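Long-range contacts in transthyretin-like protein (Klebsiella pneumoniae subsp. pneumoniae, PDB 3QVA), which probably hydrolyses 5-hydroxyisourate to 2-oxo-4-hydroxy-4-carboxy-5-ureidoimidazoline, a step of purine breakdown, working as a homotetramer: residues G27-L32 with L39-T44; G70-R75 with F103-G108; S10-H15 with A51-A56; A85-V90 with W110-G115. All blocks are in the same frame, centred on the assembly; numbering follows the deposited sequence.

In the fold
All four contacts belong to one transthyretin-like beta-sandwich. Contact 1 is a hairpin at the margin of the four-stranded antiparallel sheet, partly buried and held by backbone hydrogen bonds. The other three are largely buried and join separate elements. Contact 2 packs the helix against strand 99-106 and contact 4 brings strand 82-90 over strand 109-113 of the opposing sheet; both rely on apolar and aromatic side chains, and both lie close to other subunits. Contact 3 mixes the two chemistries, setting a phenylalanine edge beside a water-bridged loop. It touches the hairpin of contact 1, whereas its centre is about 22 Å from that of contact 2, across the chain's centre.

Contact 1. Residues G27-L32 with L39-T44; sequences GVTVSL and LANLVT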
loop_
_atom_site.group_PDB
_atom_site.type_symbol
_atom_site.label_atom_id
_atom_site.label_comp_id
_atom_site.label_asym_id
_atom_site.label_seq_id
_atom_site.Cartn_x
_atom_site.Cartn_y
_atom_site.Cartn_z
ATOM N N GLY A 27 11.878 -8.652 15.419
ATOM C CA GLY A 27 11.235 -9.213 16.608
ATOM C C GLY A 27 9.719 -9.323 16.535
ATOM O O GLY A 27 9.050 -9.385 17.563
ATOM N N VAL A 28 9.175 -9.337 15.321
ATOM C CA VAL A 28 7.739 -9.554 15.123
ATOM C C VAL A 28 7.498 -11.051 15.071
ATOM O O VAL A 28 8.154 -11.764 14.299
ATOM C CB VAL A 28 7.221 -8.931 13.798
ATOM C CG1 VAL A 28 5.700 -9.072 13.698
ATOM C CG2 VAL A 28 7.626 -7.471 13.691
ATOM N N THR A 29 6.568 -11.530 15.893
ATOM C CA THR A 29 6.165 -12.931 15.853
ATOM C C THR A 29 5.205 -13.150 14.695
ATOM O O THR A 29 4.271 -12.374 14.510
ATOM C CB THR A 29 5.515 -13.376 17.188
ATOM O OG1 THR A 29 6.526 -13.402 18.204
ATOM C CG2 THR A 29 4.920 -14.771 17.067
ATOM N N VAL A 30 5.464 -14.195 13.912
ATOM C CA VAL A 30 4.636 -14.556 12.762
ATOM C C VAL A 30 4.329 -16.053 12.785
ATOM O O VAL A 30 5.246 -16.884 12.818
ATOM C CB VAL A 30 5.320 -14.207 11.409
ATOM C CG1 VAL A 30 4.343 -14.403 10.254
ATOM C CG2 VAL A 30 5.864 -12.781 11.411
ATOM N N SER A 31 3.041 -16.392 12.750
ATOM C CA SER A 31 2.618 -17.789 12.765
ATOM C C SER A 31 2.029 -18.240 11.435
ATOM O O SER A 31 1.422 -17.452 10.708
ATOM C CB SER A 31 1.620 -18.046 13.899
ATOM O OG SER A 31 0.394 -17.367 13.675
ATOM N N LEU A 32 2.224 -19.519 11.126
ATOM C CA LEU A 32 1.619 -20.129 9.953
ATOM C C LEU A 32 0.652 -21.207 10.411
ATOM O O LEU A 32 0.999 -22.041 11.248
ATOM C CB LEU A 32 2.681 -20.749 9.037
ATOM C CG LEU A 32 2.162 -21.511 7.810
ATOM C CD1 LEU A 32 1.466 -20.568 6.833
ATOM C CD2 LEU A 32 3.300 -22.262 7.118
ATOM N N LEU A 39 1.242 -24.490 12.175
ATOM C CA LEU A 39 2.331 -25.270 11.607
ATOM C C LEU A 39 3.689 -24.738 12.032
ATOM O O LEU A 39 4.672 -25.484 12.095
ATOM C CB LEU A 39 2.233 -25.245 10.080
ATOM C CG LEU A 39 1.434 -26.320 9.330
ATOM C CD1 LEU A 39 0.202 -26.828 10.085
ATOM C CD2 LEU A 39 1.061 -25.817 7.946
ATOM N N ALA A 40 3.737 -23.438 12.308
ATOM C CA ALA A 40 4.976 -22.767 12.662
ATOM C C ALA A 40 4.684 -21.482 13.411
ATOM O O ALA A 40 3.638 -20.864 13.215
ATOM C CB ALA A 40 5.802 -22.475 11.412
ATOM N N ASN A 41 5.610 -21.104 14.284
ATOM C CA ASN A 41 5.570 -19.823 14.971
ATOM C C ASN A 41 7.003 -19.340 15.067
ATOM O O ASN A 41 7.838 -19.985 15.710
ATOM C CB ASN A 41 4.929 -19.963 16.359
ATOM C CG ASN A 41 4.661 -18.622 17.021
ATOM O OD1 ASN A 41 3.963 -17.768 16.467
ATOM N ND2 ASN A 41 5.220 -18.426 18.212
ATOM N N LEU A 42 7.294 -18.228 14.390
ATOM C CA LEU A 42 8.667 -17.748 14.251
ATOM C C LEU A 42 8.758 -16.241 14.480
ATOM O O LEU A 42 7.738 -15.588 14.718
ATOM C CB LEU A 42 9.251 -18.166 12.887
ATOM C CG LEU A 42 9.315 -19.682 12.630
ATOM C CD1 LEU A 42 9.638 -20.010 11.186
ATOM C CD2 LEU A 42 10.327 -20.336 13.568
ATOM N N VAL A 43 9.977 -15.701 14.452
ATOM C CA VAL A 43 10.201 -14.282 14.739
ATOM C C VAL A 43 11.119 -13.673 13.682
ATOM O O VAL A 43 12.106 -14.291 13.277
ATOM C CB VAL A 43 10.793 -14.058 16.159
ATOM C CG1 VAL A 43 10.806 -12.586 16.516
ATOM C CG2 VAL A 43 9.991 -14.794 17.186
ATOM N N THR A 44 10.790 -12.462 13.229
ATOM C CA THR A 44 11.613 -11.790 12.234
ATOM C C THR A 44 12.976 -11.447 12.815
ATOM O O THR A 44 13.084 -11.053 13.979
ATOM C CB THR A 44 10.969 -10.496 11.717
ATOM O OG1 THR A 44 10.697 -9.617 12.821
ATOM C CG2 THR A 44 9.677 -10.807 10.955
#
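Val30 and Leu42 face each other as an antiparallel hydrogen-bonded pair: Val30 N gives a bond of 2.8 Å to Leu42 O, and Leu42 N returns one to Val30 O. Their side chains share a sheet face with Leu32 and Ala40, whereas the flanking non-hydrogen-bonded pairs, Thr29 with Val43 and Ser31 with Asn41, turn to the other face. There the Asn41 side chain, with CG anti to the backbone N (chi1 -171°), lays OD1 3.2 Å from Thr29 CG2 and 3.5 Å from Ser31 CB, while its ND2 bonds to Asn2 O of the N-terminal tag remnant. At the open end of the hairpin Thr44 can be followed outward. Its CB lies 4.0 Å from Val28 O and then forks. CG2 lies 3.8 Å from Val28 O and slants across the Val28 side chain. OG1, placed between backbone N and carbonyl carbon by chi1 of 57°, accepts from Val28 N at 2.9 Å and also bonds to Ala25 O, so the hydroxyl ties the incoming loop to the strand. Near the turn Leu32 O receives two donors, Leu39 N at 2.6 Å and Ala40 N at 3.3 Å. This is a classic beta bulge, set in the hairpin of strands 29-34 and 37-43 at one margin of the antiparallel sheet of the transthyretin fold.

Contact 2. Residues G70-R75 with F103-G108; sequences GAWFAR and FLIAPG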
loop_
_atom_site.group_PDB
_atom_site.type_symbol
_atom_site.label_atom_id
_atom_site.label_comp_id
_atom_site.label_asym_id
_atom_site.label_seq_id
_atom_site.Cartn_x
_atom_site.Cartn_y
_atom_site.Cartn_z
ATOM N N GLY A 70 0.290 -5.649 16.288
ATOM C CA GLY A 70 -0.223 -4.810 17.373
ATOM C C GLY A 70 0.624 -4.949 18.624
ATOM O O GLY A 70 0.970 -3.947 19.264
ATOM N N ALA A 71 0.981 -6.192 18.950
ATOM C CA ALA A 71 1.834 -6.494 20.106
ATOM C C ALA A 71 3.225 -5.892 19.944
ATOM O O ALA A 71 3.803 -5.382 20.911
ATOM C CB ALA A 71 1.923 -8.000 20.325
ATOM N N TRP A 72 3.754 -5.956 18.722
ATOM C CA TRP A 72 5.056 -5.383 18.398
ATOM C C TRP A 72 5.059 -3.858 18.573
ATOM O O TRP A 72 5.974 -3.304 19.193
ATOM C CB TRP A 72 5.467 -5.778 16.977
ATOM C CG TRP A 72 6.843 -5.359 16.585
ATOM C CD1 TRP A 72 8.015 -5.964 16.936
ATOM C CD2 TRP A 72 7.196 -4.263 15.730
ATOM N NE1 TRP A 72 9.077 -5.306 16.363
ATOM C CE2 TRP A 72 8.603 -4.254 15.624
ATOM C CE3 TRP A 72 6.459 -3.278 15.057
ATOM C CZ2 TRP A 72 9.294 -3.307 14.861
ATOM C CZ3 TRP A 72 7.150 -2.335 14.290
ATOM C CH2 TRP A 72 8.554 -2.359 14.204
ATOM N N PHE A 73 4.028 -3.187 18.058
ATOM C CA PHE A 73 3.927 -1.740 18.223
ATOM C C PHE A 73 3.779 -1.362 19.694
ATOM O O PHE A 73 4.406 -0.403 20.152
ATOM C CB PHE A 73 2.774 -1.148 17.406
ATOM C CG PHE A 73 3.070 -1.012 15.935
ATOM C CD1 PHE A 73 2.223 -1.586 14.989
ATOM C CD2 PHE A 73 4.179 -0.293 15.492
ATOM C CE1 PHE A 73 2.479 -1.452 13.617
ATOM C CE2 PHE A 73 4.449 -0.154 14.130
ATOM C CZ PHE A 73 3.586 -0.741 13.184
ATOM N N ALA A 74 2.966 -2.128 20.422
ATOM C CA ALA A 74 2.711 -1.885 21.845
ATOM C C ALA A 74 3.963 -2.023 22.716
ATOM O O ALA A 74 4.146 -1.253 23.669
ATOM C CB ALA A 74 1.603 -2.795 22.351
ATOM N N ARG A 75 4.818 -2.996 22.390
ATOM C CA ARG A 75 6.080 -3.204 23.108
ATOM C C ARG A 75 7.040 -2.035 22.935
ATOM O O ARG A 75 7.889 -1.786 23.795
ATOM C CB ARG A 75 6.770 -4.490 22.656
ATOM C CG ARG A 75 6.172 -5.749 23.239
ATOM C CD ARG A 75 7.105 -6.938 23.056
ATOM N NE ARG A 75 7.376 -7.245 21.652
ATOM C CZ ARG A 75 6.589 -7.986 20.874
ATOM N NH1 ARG A 75 5.460 -8.495 21.349
ATOM N NH2 ARG A 75 6.929 -8.210 19.613
ATOM N N PHE A 103 4.937 -8.089 4.632
ATOM C CA PHE A 103 4.025 -7.208 5.356
ATOM C C PHE A 103 4.661 -5.822 5.382
ATOM O O PHE A 103 5.760 -5.661 5.915
ATOM C CB PHE A 103 3.884 -7.655 6.817
ATOM C CG PHE A 103 3.161 -8.964 7.018
ATOM C CD1 PHE A 103 1.813 -8.978 7.374
ATOM C CD2 PHE A 103 3.838 -10.178 6.908
ATOM C CE1 PHE A 103 1.134 -10.180 7.589
ATOM C CE2 PHE A 103 3.169 -11.392 7.116
ATOM C CZ PHE A 103 1.812 -11.392 7.461
ATOM N N LEU A 104 3.981 -4.828 4.828
ATOM C CA LEU A 104 4.428 -3.443 4.960
ATOM C C LEU A 104 3.541 -2.816 6.015
ATOM O O LEU A 104 2.350 -2.635 5.785
ATOM C CB LEU A 104 4.301 -2.691 3.631
ATOM C CG LEU A 104 4.932 -3.321 2.389
ATOM C CD1 LEU A 104 4.824 -2.364 1.207
ATOM C CD2 LEU A 104 6.379 -3.708 2.637
ATOM N N ILE A 105 4.113 -2.489 7.174
ATOM C CA ILE A 105 3.289 -2.137 8.332
ATOM C C ILE A 105 3.525 -0.725 8.859
ATOM O O ILE A 105 4.599 -0.142 8.666
ATOM C CB ILE A 105 3.433 -3.181 9.484
ATOM C CG1 ILE A 105 4.797 -3.058 10.189
ATOM C CG2 ILE A 105 3.226 -4.594 8.937
ATOM C CD1 ILE A 105 4.935 -3.936 11.445
ATOM N N ALA A 106 2.500 -0.199 9.521
ATOM C CA ALA A 106 2.536 1.101 10.184
ATOM C C ALA A 106 1.416 1.119 11.212
ATOM O O ALA A 106 0.454 0.345 11.095
ATOM C CB ALA A 106 2.350 2.235 9.157
ATOM N N PRO A 107 1.513 1.996 12.235
ATOM C CA PRO A 107 0.405 2.023 13.187
ATOM C C PRO A 107 -0.955 2.302 12.539
ATOM O O PRO A 107 -1.975 1.807 13.020
ATOM C CB PRO A 107 0.813 3.134 14.160
ATOM C CG PRO A 107 2.308 3.030 14.176
ATOM C CD PRO A 107 2.670 2.770 12.727
ATOM N N GLY A 108 -0.971 3.056 11.442
ATOM C CA GLY A 108 -2.231 3.445 10.820
ATOM C C GLY A 108 -2.622 2.698 9.559
ATOM O O GLY A 108 -3.538 3.113 8.860
#
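Helix 70-75 runs at 42° to strand 103-106 with the short axes 10.3 Å apart, and even Phe73 and Pro107, whose CA atoms are nearest, leave a gap that side chains must fill. Phe73 does most of this. Its ring carries Pro107 on one face, with Pro107 CG 4.0 Å from the ring centroid and 19° off the normal, a CH-pi contact; the opposite face is covered near its rim by Trp72 CE3. At the far end of the ring, Phe73 CZ reaches the peptide joining Ala106 to Pro107, 3.5 Å from Ala106 C. Ile105 points from the strand toward the helix and meets both aromatic residues with one methyl: its CD1 is 3.9 Å from Phe73 CZ and 3.9 Å from Trp72 CZ3. Trp72 NE1 bonds to Glu26 O. Arg78 packs on both Phe73 and Pro107, while Ala106 and Pro107 also pack against Ile19 and Ser20 of the second subunit. The side-chain contacts are apolar, with the Phe73 ring also resting against a peptide, and no polar bond joins the segments; the hold depends on the fit of proline, isoleucine and aromatic carbon, joining the helix between strands 62-67 and 82-90 of one sheet to strand 99-106 of the other.

Contact 3. Residues S10-H15 with A51-A56; sequences STLSTH and ATFSAA
The ring of Phe53 turns its edge to strand 12-15: Leu12 O and Thr14 CG2 both lie at the rim near the ring plane, Leu12 O 3.5 Å from Phe53 CD2 and Thr14 CG2 3.9 Å from Phe53 CZ. Leu12 CG packs on Phe53 CD2 (3.9 Å), and Val30, Leu32 and Leu65 also pack on Phe53. With CG anti to its own carbonyl carbon (chi1 -76°), the Phe53 side chain is directed inward from the loop that follows strand 49-50. Leu12 O is the meeting point of the two backbones. It receives a CA-H...O contact from Thr52 CA at 3.2 Å and a weak, bent hydrogen bond from Phe53 N at 3.3 Å. Beside it one water accepts from Leu12 N at 2.7 Å and donates to the hydroxyls Thr52 OG1 and Ser54 OG. Those hydroxyls in turn donate along the loop, Thr52 OG1 to Ser54 O, in the carbonyl plane and on a lone pair, and Ser54 OG to Ala56 O at 2.6 Å. Direct pairing across the contact is thus weak. The water takes up the Leu12 amide at the start of the strand, and the same polar chain braces the irregular loop that delivers Phe53 to the core.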
loop_
_atom_site.group_PDB
_atom_site.type_symbol
_atom_site.label_atom_id
_atom_site.label_comp_id
_atom_site.label_asym_id
_atom_site.label_seq_id
_atom_site.Cartn_x
_atom_site.Cartn_y
_atom_site.Cartn_z
ATOM N N SER A 10 5.791 -25.762 -2.441
ATOM C CA SER A 10 6.233 -24.374 -2.413
ATOM C C SER A 10 6.677 -23.931 -1.024
ATOM O O SER A 10 5.928 -24.060 -0.050
ATOM C CB SER A 10 5.103 -23.468 -2.896
ATOM N N THR A 11 7.895 -23.401 -0.949
ATOM C CA THR A 11 8.422 -22.813 0.279
ATOM C C THR A 11 7.785 -21.445 0.536
ATOM O O THR A 11 7.256 -20.811 -0.381
ATOM C CB THR A 11 9.955 -22.656 0.220
ATOM O OG1 THR A 11 10.328 -22.089 -1.041
ATOM C CG2 THR A 11 10.650 -24.002 0.393
ATOM N N LEU A 12 7.831 -21.003 1.788
ATOM C CA LEU A 12 7.219 -19.739 2.175
ATOM C C LEU A 12 8.182 -18.870 2.973
ATOM O O LEU A 12 8.814 -19.336 3.923
ATOM C CB LEU A 12 5.945 -19.990 2.981
ATOM C CG LEU A 12 5.194 -18.787 3.559
ATOM C CD1 LEU A 12 4.603 -17.917 2.444
ATOM C CD2 LEU A 12 4.106 -19.251 4.505
ATOM N N SER A 13 8.276 -17.600 2.586
ATOM C CA SER A 13 9.075 -16.640 3.326
ATOM C C SER A 13 8.313 -15.336 3.526
ATOM O O SER A 13 7.329 -15.061 2.826
ATOM C CB SER A 13 10.393 -16.366 2.606
ATOM O OG SER A 13 10.174 -15.799 1.325
ATOM N N THR A 14 8.766 -14.544 4.491
ATOM C CA THR A 14 8.240 -13.194 4.655
ATOM C C THR A 14 9.329 -12.190 4.994
ATOM O O THR A 14 10.475 -12.552 5.307
ATOM C CB THR A 14 7.059 -13.124 5.677
ATOM O OG1 THR A 14 6.358 -11.881 5.514
ATOM C CG2 THR A 14 7.556 -13.239 7.111
ATOM N N HIS A 15 8.946 -10.921 4.904
ATOM C CA HIS A 15 9.799 -9.793 5.180
ATOM C C HIS A 15 8.846 -8.734 5.706
ATOM O O HIS A 15 7.810 -8.483 5.096
ATOM C CB HIS A 15 10.472 -9.349 3.875
ATOM C CG HIS A 15 11.395 -8.178 4.018
ATOM N ND1 HIS A 15 11.674 -7.328 2.969
ATOM C CD2 HIS A 15 12.115 -7.724 5.072
ATOM C CE1 HIS A 15 12.522 -6.399 3.372
ATOM N NE2 HIS A 15 12.810 -6.620 4.642
ATOM N N ALA A 51 13.168 -16.635 6.729
ATOM C CA ALA A 51 13.569 -17.274 5.469
ATOM C C ALA A 51 12.681 -18.435 5.037
ATOM O O ALA A 51 12.471 -18.646 3.838
ATOM C CB ALA A 51 15.034 -17.715 5.530
ATOM N N THR A 52 12.168 -19.184 6.010
ATOM C CA THR A 52 11.305 -20.336 5.742
ATOM C C THR A 52 10.424 -20.670 6.947
ATOM O O THR A 52 10.820 -20.450 8.094
ATOM C CB THR A 52 12.129 -21.585 5.300
ATOM O OG1 THR A 52 11.240 -22.633 4.883
ATOM C CG2 THR A 52 13.045 -22.079 6.428
ATOM N N PHE A 53 9.226 -21.190 6.679
ATOM C CA PHE A 53 8.302 -21.596 7.738
ATOM C C PHE A 53 8.199 -23.108 7.866
ATOM O O PHE A 53 7.374 -23.619 8.625
ATOM C CB PHE A 53 6.914 -20.992 7.513
ATOM C CG PHE A 53 6.830 -19.533 7.864
ATOM C CD1 PHE A 53 6.432 -19.132 9.136
ATOM C CD2 PHE A 53 7.157 -18.563 6.926
ATOM C CE1 PHE A 53 6.362 -17.777 9.468
ATOM C CE2 PHE A 53 7.090 -17.212 7.246
ATOM C CZ PHE A 53 6.692 -16.816 8.518
ATOM N N SER A 54 9.044 -23.815 7.121
ATOM C CA SER A 54 9.004 -25.275 7.074
ATOM C C SER A 54 10.359 -25.835 6.655
ATOM O O SER A 54 11.080 -25.209 5.873
ATOM C CB SER A 54 7.923 -25.741 6.098
ATOM O OG SER A 54 8.196 -25.277 4.782
ATOM N N ALA A 55 10.697 -27.012 7.181
ATOM C CA ALA A 55 11.931 -27.703 6.811
ATOM C C ALA A 55 11.876 -28.196 5.364
ATOM O O ALA A 55 12.867 -28.108 4.631
ATOM C CB ALA A 55 12.207 -28.859 7.769
ATOM N N ALA A 56 10.714 -28.708 4.964
ATOM C CA ALA A 56 10.473 -29.149 3.590
ATOM C C ALA A 56 9.433 -28.230 2.937
ATOM O O ALA A 56 8.690 -27.548 3.645
ATOM C CB ALA A 56 10.000 -30.602 3.580
HETATM O O HOH W 1 8.605 -22.657 3.820
#

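Contact 4. Residues A85-V90 with W110-G115; sequences AQIDFV and WSTYRG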
loop_
_atom_site.group_PDB
_atom_site.type_symbol
_atom_site.label_atom_id
_atom_site.label_comp_id
_atom_site.label_asym_id
_atom_site.label_seq_id
_atom_site.Cartn_x
_atom_site.Cartn_y
_atom_site.Cartn_z
ATOM N N ALA A 85 -1.979 -8.695 11.850
ATOM C CA ALA A 85 -2.080 -8.684 10.405
ATOM C C ALA A 85 -2.138 -10.122 9.919
ATOM O O ALA A 85 -1.152 -10.853 9.997
ATOM C CB ALA A 85 -0.886 -7.940 9.797
ATOM N N GLN A 86 -3.312 -10.523 9.444
ATOM C CA GLN A 86 -3.529 -11.876 8.960
ATOM C C GLN A 86 -3.636 -11.883 7.437
ATOM O O GLN A 86 -4.430 -11.128 6.862
ATOM C CB GLN A 86 -4.795 -12.468 9.592
ATOM C CG GLN A 86 -5.109 -13.872 9.113
ATOM C CD GLN A 86 -6.386 -14.440 9.717
ATOM O OE1 GLN A 86 -7.346 -14.731 8.997
ATOM N NE2 GLN A 86 -6.407 -14.597 11.037
ATOM N N ILE A 87 -2.829 -12.734 6.799
ATOM C CA ILE A 87 -2.921 -12.978 5.363
ATOM C C ILE A 87 -3.498 -14.372 5.124
ATOM O O ILE A 87 -3.042 -15.361 5.718
ATOM C CB ILE A 87 -1.544 -12.904 4.677
ATOM C CG1 ILE A 87 -0.901 -11.530 4.871
ATOM C CG2 ILE A 87 -1.680 -13.216 3.177
ATOM C CD1 ILE A 87 0.562 -11.520 4.417
ATOM N N ASP A 88 -4.499 -14.446 4.256
ATOM C CA ASP A 88 -5.108 -15.725 3.908
ATOM C C ASP A 88 -4.834 -15.995 2.441
ATOM O O ASP A 88 -5.221 -15.207 1.579
ATOM C CB ASP A 88 -6.607 -15.673 4.182
ATOM C CG ASP A 88 -6.917 -15.565 5.653
ATOM O OD1 ASP A 88 -7.290 -14.457 6.107
ATOM O OD2 ASP A 88 -6.762 -16.591 6.356
ATOM N N PHE A 89 -4.138 -17.092 2.160
ATOM C CA PHE A 89 -3.703 -17.367 0.799
ATOM C C PHE A 89 -3.800 -18.848 0.449
ATOM O O PHE A 89 -4.075 -19.689 1.309
ATOM C CB PHE A 89 -2.286 -16.818 0.547
ATOM C CG PHE A 89 -1.208 -17.487 1.363
ATOM C CD1 PHE A 89 -0.381 -18.449 0.786
ATOM C CD2 PHE A 89 -1.013 -17.150 2.700
ATOM C CE1 PHE A 89 0.622 -19.068 1.529
ATOM C CE2 PHE A 89 -0.009 -17.767 3.455
ATOM C CZ PHE A 89 0.807 -18.723 2.864
ATOM N N VAL A 90 -3.595 -19.148 -0.826
ATOM C CA VAL A 90 -3.695 -20.519 -1.315
ATOM C C VAL A 90 -2.428 -20.952 -2.051
ATOM O O VAL A 90 -1.810 -20.166 -2.786
ATOM C CB VAL A 90 -4.981 -20.727 -2.183
ATOM C CG1 VAL A 90 -5.005 -19.773 -3.379
ATOM C CG2 VAL A 90 -5.122 -22.194 -2.631
ATOM N N TRP A 110 -1.671 -1.209 6.936
ATOM C CA TRP A 110 -0.724 -2.220 6.507
ATOM C C TRP A 110 -1.116 -2.808 5.172
ATOM O O TRP A 110 -2.271 -2.679 4.732
ATOM C CB TRP A 110 -0.537 -3.310 7.578
ATOM C CG TRP A 110 -1.728 -4.211 7.802
ATOM C CD1 TRP A 110 -2.800 -3.970 8.606
ATOM C CD2 TRP A 110 -1.933 -5.506 7.231
ATOM N NE1 TRP A 110 -3.673 -5.036 8.563
ATOM C CE2 TRP A 110 -3.162 -5.991 7.727
ATOM C CE3 TRP A 110 -1.194 -6.304 6.346
ATOM C CZ2 TRP A 110 -3.675 -7.243 7.366
ATOM C CZ3 TRP A 110 -1.698 -7.552 5.989
ATOM C CH2 TRP A 110 -2.934 -8.005 6.498
ATOM N N SER A 111 -0.144 -3.437 4.526
ATOM C CA SER A 111 -0.367 -4.058 3.231
ATOM C C SER A 111 0.441 -5.334 3.037
ATOM O O SER A 111 1.432 -5.601 3.730
ATOM C CB SER A 111 -0.070 -3.067 2.104
ATOM O OG SER A 111 1.315 -2.847 1.963
ATOM N N THR A 112 -0.008 -6.128 2.080
ATOM C CA THR A 112 0.738 -7.291 1.650
ATOM C C THR A 112 0.655 -7.413 0.135
ATOM O O THR A 112 -0.173 -6.767 -0.510
ATOM C CB THR A 112 0.229 -8.576 2.340
ATOM O OG1 THR A 112 1.127 -9.653 2.058
ATOM C CG2 THR A 112 -1.184 -8.939 1.871
ATOM N N TYR A 113 1.527 -8.241 -0.424
ATOM C CA TYR A 113 1.518 -8.518 -1.847
ATOM C C TYR A 113 2.290 -9.804 -2.089
ATOM O O TYR A 113 2.983 -10.294 -1.199
ATOM C CB TYR A 113 2.121 -7.339 -2.641
ATOM C CG TYR A 113 3.579 -7.041 -2.336
ATOM C CD1 TYR A 113 4.589 -7.634 -3.078
ATOM C CD2 TYR A 113 3.943 -6.165 -1.313
ATOM C CE1 TYR A 113 5.921 -7.381 -2.815
ATOM C CE2 TYR A 113 5.295 -5.901 -1.040
ATOM C CZ TYR A 113 6.271 -6.516 -1.809
ATOM O OH TYR A 113 7.616 -6.291 -1.585
ATOM N N ARG A 114 2.166 -10.365 -3.284
ATOM C CA ARG A 114 3.051 -11.452 -3.641
ATOM C C ARG A 114 4.335 -10.895 -4.234
ATOM O O ARG A 114 4.331 -10.296 -5.322
ATOM C CB ARG A 114 2.397 -12.446 -4.591
ATOM C CG ARG A 114 3.339 -13.593 -4.891
ATOM C CD ARG A 114 2.689 -14.695 -5.657
ATOM N NE ARG A 114 3.517 -15.896 -5.597
ATOM C CZ ARG A 114 3.111 -17.102 -5.977
ATOM N NH1 ARG A 114 1.879 -17.271 -6.442
ATOM N NH2 ARG A 114 3.933 -18.139 -5.889
ATOM N N GLY A 115 5.428 -11.082 -3.499
ATOM C CA GLY A 115 6.731 -10.571 -3.897
ATOM C C GLY A 115 7.532 -11.584 -4.684
ATOM O O GLY A 115 6.969 -12.527 -5.251
#
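Thr112 OG1 bonds to Pro102 O and takes the tip of Ile87 against it, Ile87 CD1 lying 3.1 Å from Thr112 OG1 in a tight van der Waals contact. The pair reaches tip to tip across the interior of the transthyretin beta-sandwich, between strand 82-90 of one sheet and strand 109-113 of the other; the segments 85-90 and 110-113 have axes 8.8 Å apart, inclined by 25°. Ile87 CG1 stands beside the backbone N, anti to the carbonyl carbon (chi1 -60°), and this brings CD1 nearer the opposing strand than the direction of its CB suggests; Thr112 CB is 3.6 Å from the same Ile87 CD1. Toward the N-terminal ends of both segments, Trp110 packs between the strands. Ala85 CB rests on the centre of its six-membered ring, 3.5 Å from the centroid and 6° off the normal, a CH-pi contact with the indole lying close against the strand. Phe103 packs against both Ala85 and Ile87, and Phe82 meets the indole edge-to-face. Both strands border the fourth subunit, with which they form antiparallel ladders; there Trp110 meets its counterpart edge-to-face, and Asp88 forms a salt bridge with Arg84 of that subunit. The rim of the indole touches strand 85-90: Ile87 CG1 lies near the ring plane, 4.2 Å from Trp110 CZ3, and Gln86 O approaches the same edge, 3.5 Å from Trp110 CH2.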